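Long-range contacts in putative uncharacterized protein SMU.1704 (Streptococcus mutans, PDB 3L7W), which probably binds DNA as a dimeric transcription regulator of the PadR family, through a winged helix-turn-helix domain: residues 12-17 against 45-50; 54-59 against 71-76. All blocks are in the same frame, centred on the assembly; numbering follows the deposited sequence.

Both contacts belong to the winged-helix domain of one subunit, and their centres lie about 10 Å apart. Contact 1 packs helix 7-20 against helix 40-52. Contact 2 builds the base of the wing, the hairpin that follows helix 40-52 in the chain. The two meet directly. Leu-50 O of contact 1 probably accepts hydrogen bonds from Tyr-55 N at 2.9 Å and from Leu-56 N at 3.2 Å, which ties the helix end to the wing. Packing continues between Leu-15 CG and Leu-73 CD1, 3.6 Å apart. Leu-56 of contact 2 also touches Ile-14, Leu-15, Leu-47 and Leu-50, so one apolar core serves both contacts.

Contact 1: 12-17 against 45-50; sequences YLILAI and PILKKL
This is a buried, purely apolar helix-helix contact in the core of the winged helix-turn-helix domain. Ile-14 and Leu-15 of helix 7-20 meet Ile-46, Leu-47 and Leu-50 of helix 40-52, by its place in the fold probably the recognition helix. The local axes cross at -68° and come no closer than 10.7 Å, so the side chains alone fill the gap. Ile-14 does most of the work with two branches. With chi1 at -72°, CG1 lies beside the backbone N and CG2 is anti to it; CG2 faces Leu-47 and Leu-50. CD1 reaches along the other branch to Ile-46 CG2, at 3.6 Å. Leu-15 adds one methyl at the edge. Its first two torsions both lie away from the staggered values, and they bring CD1 to the partner helix. Leu-56 of strand 56-63 covers one side of this cluster, while Ile-28 and Ile-32 of helix 25-32 add to the packing round Ile-14. Tyr-12, Leu-13, Ala-16 and Ile-17 pack instead on Ile-98 and Val-99 of the second subunit. Leu-50 CD1 touches both Ile-14 CG2, at 3.7 Å, and Leu-15 CD1, at 3.6 Å; the tightest pair is Ile-14 CG2 with Leu-47 CD2, at 3.5 Å.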
ATOM      1  N   TYR A  12       7.175   5.578  -6.528  1.00 25.14           N
ATOM      2  CA  TYR A  12       6.884   6.733  -5.699  1.00 30.57           C
ATOM      3  C   TYR A  12       8.052   6.987  -4.757  1.00 29.78           C
ATOM      4  O   TYR A  12       8.609   8.077  -4.725  1.00 34.22           O
ATOM      5  CB  TYR A  12       5.583   6.506  -4.925  1.00 30.19           C
ATOM      6  CG  TYR A  12       5.191   7.617  -3.991  1.00 30.16           C
ATOM      7  CD1 TYR A  12       5.307   8.942  -4.368  1.00 32.28           C
ATOM      8  CD2 TYR A  12       4.679   7.336  -2.731  1.00 32.11           C
ATOM      9  CE1 TYR A  12       4.944   9.952  -3.518  1.00 31.07           C
ATOM     10  CE2 TYR A  12       4.313   8.335  -1.871  1.00 30.09           C
ATOM     11  CZ  TYR A  12       4.446   9.643  -2.269  1.00 34.23           C
ATOM     12  OH  TYR A  12       4.076  10.646  -1.422  1.00 36.18           O
ATOM     13  N   LEU A  13       8.454   5.970  -4.012  1.00 27.61           N
ATOM     14  CA  LEU A  13       9.536   6.150  -3.045  1.00 28.09           C
ATOM     15  C   LEU A  13      10.823   6.596  -3.728  1.00 26.94           C
ATOM     16  O   LEU A  13      11.494   7.501  -3.265  1.00 30.45           O
ATOM     17  CB  LEU A  13       9.772   4.863  -2.248  1.00 23.02           C
ATOM     18  CG  LEU A  13       8.602   4.538  -1.295  1.00 27.39           C
ATOM     19  CD1 LEU A  13       8.754   3.148  -0.739  1.00 22.72           C
ATOM     20  CD2 LEU A  13       8.531   5.543  -0.167  1.00 21.23           C
ATOM     21  N   ILE A  14      11.175   5.939  -4.823  1.00 21.07           N
ATOM     22  CA  ILE A  14      12.405   6.279  -5.516  1.00 29.64           C
ATOM     23  C   ILE A  14      12.377   7.737  -5.938  1.00 34.50           C
ATOM     24  O   ILE A  14      13.277   8.503  -5.613  1.00 28.26           O
ATOM     25  CB  ILE A  14      12.598   5.427  -6.769  1.00 24.43           C
ATOM     26  CG1 ILE A  14      12.945   3.987  -6.375  1.00 26.19           C
ATOM     27  CG2 ILE A  14      13.690   6.026  -7.625  1.00 25.48           C
ATOM     28  CD1 ILE A  14      12.826   3.009  -7.504  1.00 28.95           C
ATOM     29  N   LEU A  15      11.336   8.120  -6.664  1.00 25.63           N
ATOM     30  CA  LEU A  15      11.227   9.500  -7.111  1.00 22.63           C
ATOM     31  C   LEU A  15      11.245  10.446  -5.925  1.00 26.42           C
ATOM     32  O   LEU A  15      11.883  11.494  -5.970  1.00 30.16           O
ATOM     33  CB  LEU A  15       9.956   9.691  -7.924  1.00 30.94           C
ATOM     34  CG  LEU A  15      10.108   9.672  -9.445  1.00 36.03           C
ATOM     35  CD1 LEU A  15      11.293   8.840  -9.892  1.00 33.51           C
ATOM     36  CD2 LEU A  15       8.821   9.234 -10.119  1.00 32.52           C
ATOM     37  N   ALA A  16      10.558  10.071  -4.846  1.00 27.87           N
ATOM     38  CA  ALA A  16      10.483  10.949  -3.691  1.00 29.26           C
ATOM     39  C   ALA A  16      11.867  11.110  -3.107  1.00 28.71           C
ATOM     40  O   ALA A  16      12.271  12.220  -2.755  1.00 31.56           O
ATOM     41  CB  ALA A  16       9.511  10.418  -2.640  1.00 28.90           C
ATOM     42  N   ILE A  17      12.591   9.998  -3.012  1.00 27.24           N
ATOM     43  CA  ILE A  17      13.922  10.005  -2.416  1.00 25.26           C
ATOM     44  C   ILE A  17      14.857  10.840  -3.280  1.00 34.82           C
ATOM     45  O   ILE A  17      15.589  11.696  -2.788  1.00 32.83           O
ATOM     46  CB  ILE A  17      14.478   8.590  -2.299  1.00 22.62           C
ATOM     47  CG1 ILE A  17      13.691   7.800  -1.243  1.00 27.28           C
ATOM     48  CG2 ILE A  17      15.937   8.623  -1.920  1.00 29.01           C
ATOM     49  CD1 ILE A  17      14.022   6.342  -1.223  1.00 35.28           C
ATOM     50  N   PRO A  45      15.891  -2.606 -11.975  1.00 27.29           N
ATOM     51  CA  PRO A  45      15.027  -2.508 -13.148  1.00 36.31           C
ATOM     52  C   PRO A  45      13.997  -1.396 -12.983  1.00 37.50           C
ATOM     53  O   PRO A  45      13.653  -0.711 -13.945  1.00 39.60           O
ATOM     54  CB  PRO A  45      14.351  -3.874 -13.181  1.00 32.36           C
ATOM     55  CG  PRO A  45      15.409  -4.779 -12.659  1.00 35.83           C
ATOM     56  CD  PRO A  45      16.045  -4.000 -11.530  1.00 35.50           C
ATOM     57  N   ILE A  46      13.522  -1.198 -11.762  1.00 31.43           N
ATOM     58  CA  ILE A  46      12.567  -0.130 -11.534  1.00 30.62           C
ATOM     59  C   ILE A  46      13.228   1.223 -11.758  1.00 31.91           C
ATOM     60  O   ILE A  46      12.698   2.067 -12.492  1.00 32.87           O
ATOM     61  CB  ILE A  46      11.938  -0.223 -10.152  1.00 29.50           C
ATOM     62  CG1 ILE A  46      11.100  -1.499 -10.074  1.00 36.83           C
ATOM     63  CG2 ILE A  46      11.095   0.996  -9.896  1.00 22.53           C
ATOM     64  CD1 ILE A  46      10.382  -1.689  -8.742  1.00 35.83           C
ATOM     65  N   LEU A  47      14.395   1.419 -11.150  1.00 33.30           N
ATOM     66  CA  LEU A  47      15.209   2.599 -11.451  1.00 31.49           C
ATOM     67  C   LEU A  47      15.370   2.773 -12.953  1.00 32.72           C
ATOM     68  O   LEU A  47      15.193   3.869 -13.482  1.00 37.95           O
ATOM     69  CB  LEU A  47      16.581   2.493 -10.787  1.00 24.89           C
ATOM     70  CG  LEU A  47      16.492   2.681  -9.277  1.00 29.68           C
ATOM     71  CD1 LEU A  47      17.734   2.149  -8.586  1.00 32.60           C
ATOM     72  CD2 LEU A  47      16.270   4.151  -8.986  1.00 26.78           C
ATOM     73  N   LYS A  48      15.685   1.685 -13.647  1.00 33.75           N
ATOM     74  CA  LYS A  48      15.905   1.763 -15.094  1.00 37.97           C
ATOM     75  C   LYS A  48      14.624   2.199 -15.795  1.00 38.68           C
ATOM     76  O   LYS A  48      14.625   3.107 -16.628  1.00 45.28           O
ATOM     77  CB  LYS A  48      16.404   0.421 -15.647  1.00 34.46           C
ATOM     78  CG  LYS A  48      16.753   0.436 -17.134  1.00 48.62           C
ATOM     79  CD  LYS A  48      17.700  -0.715 -17.480  1.00 61.18           C
ATOM     80  CE  LYS A  48      17.745  -1.010 -18.978  1.00 65.49           C
ATOM     81  NZ  LYS A  48      16.587  -1.852 -19.421  1.00 70.18           N
ATOM     82  N   LYS A  49      13.524   1.557 -15.431  1.00 33.75           N
ATOM     83  CA  LYS A  49      12.215   1.906 -15.958  1.00 35.65           C
ATOM     84  C   LYS A  49      11.952   3.409 -15.811  1.00 38.64           C
ATOM     85  O   LYS A  49      11.505   4.068 -16.751  1.00 43.58           O
ATOM     86  CB  LYS A  49      11.161   1.098 -15.204  1.00 43.48           C
ATOM     87  CG  LYS A  49       9.717   1.437 -15.491  1.00 38.95           C
ATOM     88  CD  LYS A  49       8.831   0.512 -14.664  1.00 37.05           C
ATOM     89  CE  LYS A  49       7.371   0.664 -15.028  1.00 40.63           C
ATOM     90  NZ  LYS A  49       6.857   1.997 -14.625  1.00 46.12           N
ATOM     91  N   LEU A  50      12.241   3.945 -14.627  1.00 33.72           N
ATOM     92  CA  LEU A  50      11.936   5.345 -14.326  1.00 27.28           C
ATOM     93  C   LEU A  50      12.825   6.218 -15.159  1.00 30.46           C
ATOM     94  O   LEU A  50      12.444   7.311 -15.560  1.00 35.90           O
ATOM     95  CB  LEU A  50      12.162   5.658 -12.844  1.00 22.56           C
ATOM     96  CG  LEU A  50      11.087   5.047 -11.931  1.00 27.38           C
ATOM     97  CD1 LEU A  50      11.390   5.319 -10.479  1.00 19.46           C
ATOM     98  CD2 LEU A  50       9.712   5.600 -12.304  1.00 32.01           C
TER

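Contact 2: 54-59 against 71-76; sequences GYLSTY and YHLTDS
Strands 56-59 and 71-73 pair antiparallel at the base of a beta hairpin, and Ser-57 and His-72 form its hydrogen-bonded pair. Ser-57 N gives a bond of 2.8 Å to His-72 O, in the carbonyl plane. His-72 N returns one of 2.7 Å to Ser-57 O, nearly along the C=O axis. Leu-56 with Leu-73 and Thr-58 with Tyr-71 are the flanking non-hydrogen-bonded pairs.

The packed side carries Leu-56, Thr-58, Tyr-71 and Leu-73. Thr-58 CG2 meets the Tyr-71 ring obliquely at CD2, 3.4 Å away, and also touches CE2; the two side chains run alongside each other. Leu-56 CD1 reaches the same ring atom, CD2 of Tyr-71, and Leu-56 CD2 lies 4.1 Å from Leu-73 CD1. Leu-15 of helix 7-20 and Leu-47 of helix 40-52 help to close this side.

The other face is looser and partly open to solvent. Ser-57 OG approaches the edge of the His-72 ring, near its plane. Tyr-59 CE1 only brushes His-72 CB, at 4.1 Å. The polar ends of Tyr-59 and His-72 both bond to Asp-22.

Past the strands, Thr-74 holds the hairpin to the Gly-54 turn, a Schellman motif ending helix 40-52. A chi1 of 67° places Thr-74 OG1 between the backbone N and the carbonyl carbon, and from there it donates to Gly-54 O at 2.6 Å, on a lone pair in the carbonyl plane. Thr-74 OG1 also accepts from Gly-77 N and so N-caps helix 75-100. Thr-74 N donates a hydrogen bond to Tyr-55 O, from above its carbonyl plane. The Tyr-55 ring stacks on His-80. Such a two-stranded hairpin directly after the third helix is the wing of a winged helix-turn-helix domain, as in PadR-like regulators.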
ATOM      1  N   GLY A  54      11.803   8.686 -18.392  1.00 35.70           N
ATOM      2  CA  GLY A  54      12.225  10.074 -18.390  1.00 38.10           C
ATOM      3  C   GLY A  54      12.120  10.775 -17.058  1.00 36.90           C
ATOM      4  O   GLY A  54      12.449  11.960 -16.943  1.00 33.14           O
ATOM      5  N   TYR A  55      11.684  10.053 -16.031  1.00 35.81           N
ATOM      6  CA  TYR A  55      11.485  10.684 -14.724  1.00 29.75           C
ATOM      7  C   TYR A  55      12.800  10.854 -13.992  1.00 28.79           C
ATOM      8  O   TYR A  55      12.952  11.744 -13.158  1.00 27.85           O
ATOM      9  CB  TYR A  55      10.515   9.858 -13.884  1.00 26.22           C
ATOM     10  CG  TYR A  55       9.185   9.661 -14.566  1.00 33.32           C
ATOM     11  CD1 TYR A  55       8.509  10.736 -15.137  1.00 41.33           C
ATOM     12  CD2 TYR A  55       8.605   8.405 -14.642  1.00 35.03           C
ATOM     13  CE1 TYR A  55       7.282  10.559 -15.760  1.00 40.73           C
ATOM     14  CE2 TYR A  55       7.380   8.219 -15.265  1.00 39.32           C
ATOM     15  CZ  TYR A  55       6.725   9.298 -15.816  1.00 41.15           C
ATOM     16  OH  TYR A  55       5.509   9.101 -16.424  1.00 46.43           O
ATOM     17  N   LEU A  56      13.750   9.978 -14.295  1.00 31.97           N
ATOM     18  CA  LEU A  56      15.083  10.099 -13.732  1.00 34.19           C
ATOM     19  C   LEU A  56      16.122  10.244 -14.854  1.00 36.40           C
ATOM     20  O   LEU A  56      16.069   9.553 -15.866  1.00 36.42           O
ATOM     21  CB  LEU A  56      15.418   8.874 -12.885  1.00 26.59           C
ATOM     22  CG  LEU A  56      14.577   8.664 -11.622  1.00 26.29           C
ATOM     23  CD1 LEU A  56      14.875   7.298 -11.030  1.00 31.00           C
ATOM     24  CD2 LEU A  56      14.849   9.756 -10.605  1.00 21.16           C
ATOM     25  N   SER A  57      17.070  11.147 -14.675  1.00 27.04           N
ATOM     26  CA  SER A  57      18.213  11.164 -15.556  1.00 38.71           C
ATOM     27  C   SER A  57      19.324  10.673 -14.666  1.00 41.66           C
ATOM     28  O   SER A  57      19.189  10.701 -13.442  1.00 38.80           O
ATOM     29  CB  SER A  57      18.501  12.570 -16.086  1.00 29.99           C
ATOM     30  OG  SER A  57      18.872  13.422 -15.028  1.00 39.76           O
ATOM     31  N   THR A  58      20.412  10.215 -15.270  1.00 33.03           N
ATOM     32  CA  THR A  58      21.525   9.676 -14.513  1.00 37.17           C
ATOM     33  C   THR A  58      22.850  10.262 -14.974  1.00 40.01           C
ATOM     34  O   THR A  58      23.015  10.658 -16.127  1.00 35.84           O
ATOM     35  CB  THR A  58      21.647   8.177 -14.742  1.00 37.55           C
ATOM     36  OG1 THR A  58      21.807   7.956 -16.146  1.00 37.06           O
ATOM     37  CG2 THR A  58      20.408   7.428 -14.225  1.00 36.23           C
ATOM     38  N   TYR A  59      23.808  10.276 -14.065  1.00 34.33           N
ATOM     39  CA  TYR A  59      25.147  10.686 -14.396  1.00 33.59           C
ATOM     40  C   TYR A  59      26.038   9.934 -13.458  1.00 38.34           C
ATOM     41  O   TYR A  59      25.570   9.377 -12.458  1.00 32.45           O
ATOM     42  CB  TYR A  59      25.322  12.191 -14.216  1.00 30.83           C
ATOM     43  CG  TYR A  59      24.993  12.692 -12.835  1.00 29.13           C
ATOM     44  CD1 TYR A  59      23.692  13.055 -12.499  1.00 30.19           C
ATOM     45  CD2 TYR A  59      25.980  12.814 -11.865  1.00 25.81           C
ATOM     46  CE1 TYR A  59      23.385  13.545 -11.235  1.00 29.17           C
ATOM     47  CE2 TYR A  59      25.676  13.280 -10.587  1.00 33.17           C
ATOM     48  CZ  TYR A  59      24.373  13.649 -10.285  1.00 29.74           C
ATOM     49  OH  TYR A  59      24.060  14.117  -9.032  1.00 29.55           O
ATOM     50  N   TYR A  71      21.181   9.167  -9.721  1.00 30.73           N
ATOM     51  CA  TYR A  71      19.890   9.420 -10.321  1.00 28.98           C
ATOM     52  C   TYR A  71      19.471  10.814  -9.937  1.00 30.90           C
ATOM     53  O   TYR A  71      19.757  11.290  -8.840  1.00 34.84           O
ATOM     54  CB  TYR A  71      18.862   8.412  -9.811  1.00 26.29           C
ATOM     55  CG  TYR A  71      19.179   7.014 -10.234  1.00 25.05           C
ATOM     56  CD1 TYR A  71      19.953   6.179  -9.427  1.00 27.91           C
ATOM     57  CD2 TYR A  71      18.710   6.516 -11.437  1.00 22.48           C
ATOM     58  CE1 TYR A  71      20.246   4.890  -9.808  1.00 26.84           C
ATOM     59  CE2 TYR A  71      19.008   5.222 -11.835  1.00 20.24           C
ATOM     60  CZ  TYR A  71      19.781   4.416 -11.022  1.00 33.78           C
ATOM     61  OH  TYR A  71      20.074   3.124 -11.424  1.00 42.97           O
ATOM     62  N   HIS A  72      18.780  11.464 -10.855  1.00 25.94           N
ATOM     63  CA  HIS A  72      18.376  12.826 -10.678  1.00 28.34           C
ATOM     64  C   HIS A  72      16.947  12.928 -11.164  1.00 34.44           C
ATOM     65  O   HIS A  72      16.615  12.433 -12.240  1.00 29.86           O
ATOM     66  CB  HIS A  72      19.263  13.737 -11.521  1.00 28.92           C
ATOM     67  CG  HIS A  72      18.753  15.132 -11.602  1.00 35.60           C
ATOM     68  ND1 HIS A  72      18.900  16.033 -10.567  1.00 39.16           N
ATOM     69  CD2 HIS A  72      18.059  15.776 -12.570  1.00 37.68           C
ATOM     70  CE1 HIS A  72      18.339  17.179 -10.906  1.00 47.08           C
ATOM     71  NE2 HIS A  72      17.823  17.052 -12.117  1.00 42.18           N
ATOM     72  N   LEU A  73      16.103  13.565 -10.365  1.00 34.48           N
ATOM     73  CA  LEU A  73      14.711  13.752 -10.721  1.00 33.54           C
ATOM     74  C   LEU A  73      14.575  14.824 -11.801  1.00 33.59           C
ATOM     75  O   LEU A  73      14.879  15.988 -11.571  1.00 36.42           O
ATOM     76  CB  LEU A  73      13.922  14.164  -9.479  1.00 34.12           C
ATOM     77  CG  LEU A  73      12.406  14.083  -9.612  1.00 35.92           C
ATOM     78  CD1 LEU A  73      11.982  12.668 -10.009  1.00 31.64           C
ATOM     79  CD2 LEU A  73      11.742  14.513  -8.294  1.00 33.59           C
ATOM     80  N   THR A  74      14.116  14.432 -12.982  1.00 33.73           N
ATOM     81  CA  THR A  74      13.888  15.401 -14.043  1.00 39.09           C
ATOM     82  C   THR A  74      12.637  16.212 -13.720  1.00 50.53           C
ATOM     83  O   THR A  74      11.859  15.844 -12.828  1.00 47.63           O
ATOM     84  CB  THR A  74      13.678  14.716 -15.391  1.00 40.43           C
ATOM     85  OG1 THR A  74      12.449  13.967 -15.365  1.00 36.91           O
ATOM     86  CG2 THR A  74      14.844  13.782 -15.705  1.00 38.68           C
ATOM     87  N   ASP A  75      12.449  17.316 -14.438  1.00 41.24           N
ATOM     88  CA  ASP A  75      11.219  18.088 -14.335  1.00 40.07           C
ATOM     89  C   ASP A  75      10.047  17.156 -14.614  1.00 38.58           C
ATOM     90  O   ASP A  75       9.009  17.217 -13.958  1.00 46.99           O
ATOM     91  CB  ASP A  75      11.224  19.242 -15.348  1.00 42.37           C
ATOM     92  CG  ASP A  75      12.331  20.250 -15.088  1.00 55.65           C
ATOM     93  OD1 ASP A  75      12.726  20.445 -13.917  1.00 56.07           O
ATOM     94  OD2 ASP A  75      12.806  20.860 -16.066  1.00 71.24           O
ATOM     95  N   SER A  76      10.218  16.292 -15.603  1.00 35.40           N
ATOM     96  CA  SER A  76       9.208  15.303 -15.928  1.00 36.18           C
ATOM     97  C   SER A  76       8.944  14.440 -14.697  1.00 47.51           C
ATOM     98  O   SER A  76       7.809  14.021 -14.426  1.00 38.42           O
ATOM     99  CB  SER A  76       9.719  14.405 -17.041  1.00 36.75           C
ATOM    100  OG  SER A  76       8.665  13.636 -17.574  1.00 54.03           O
TER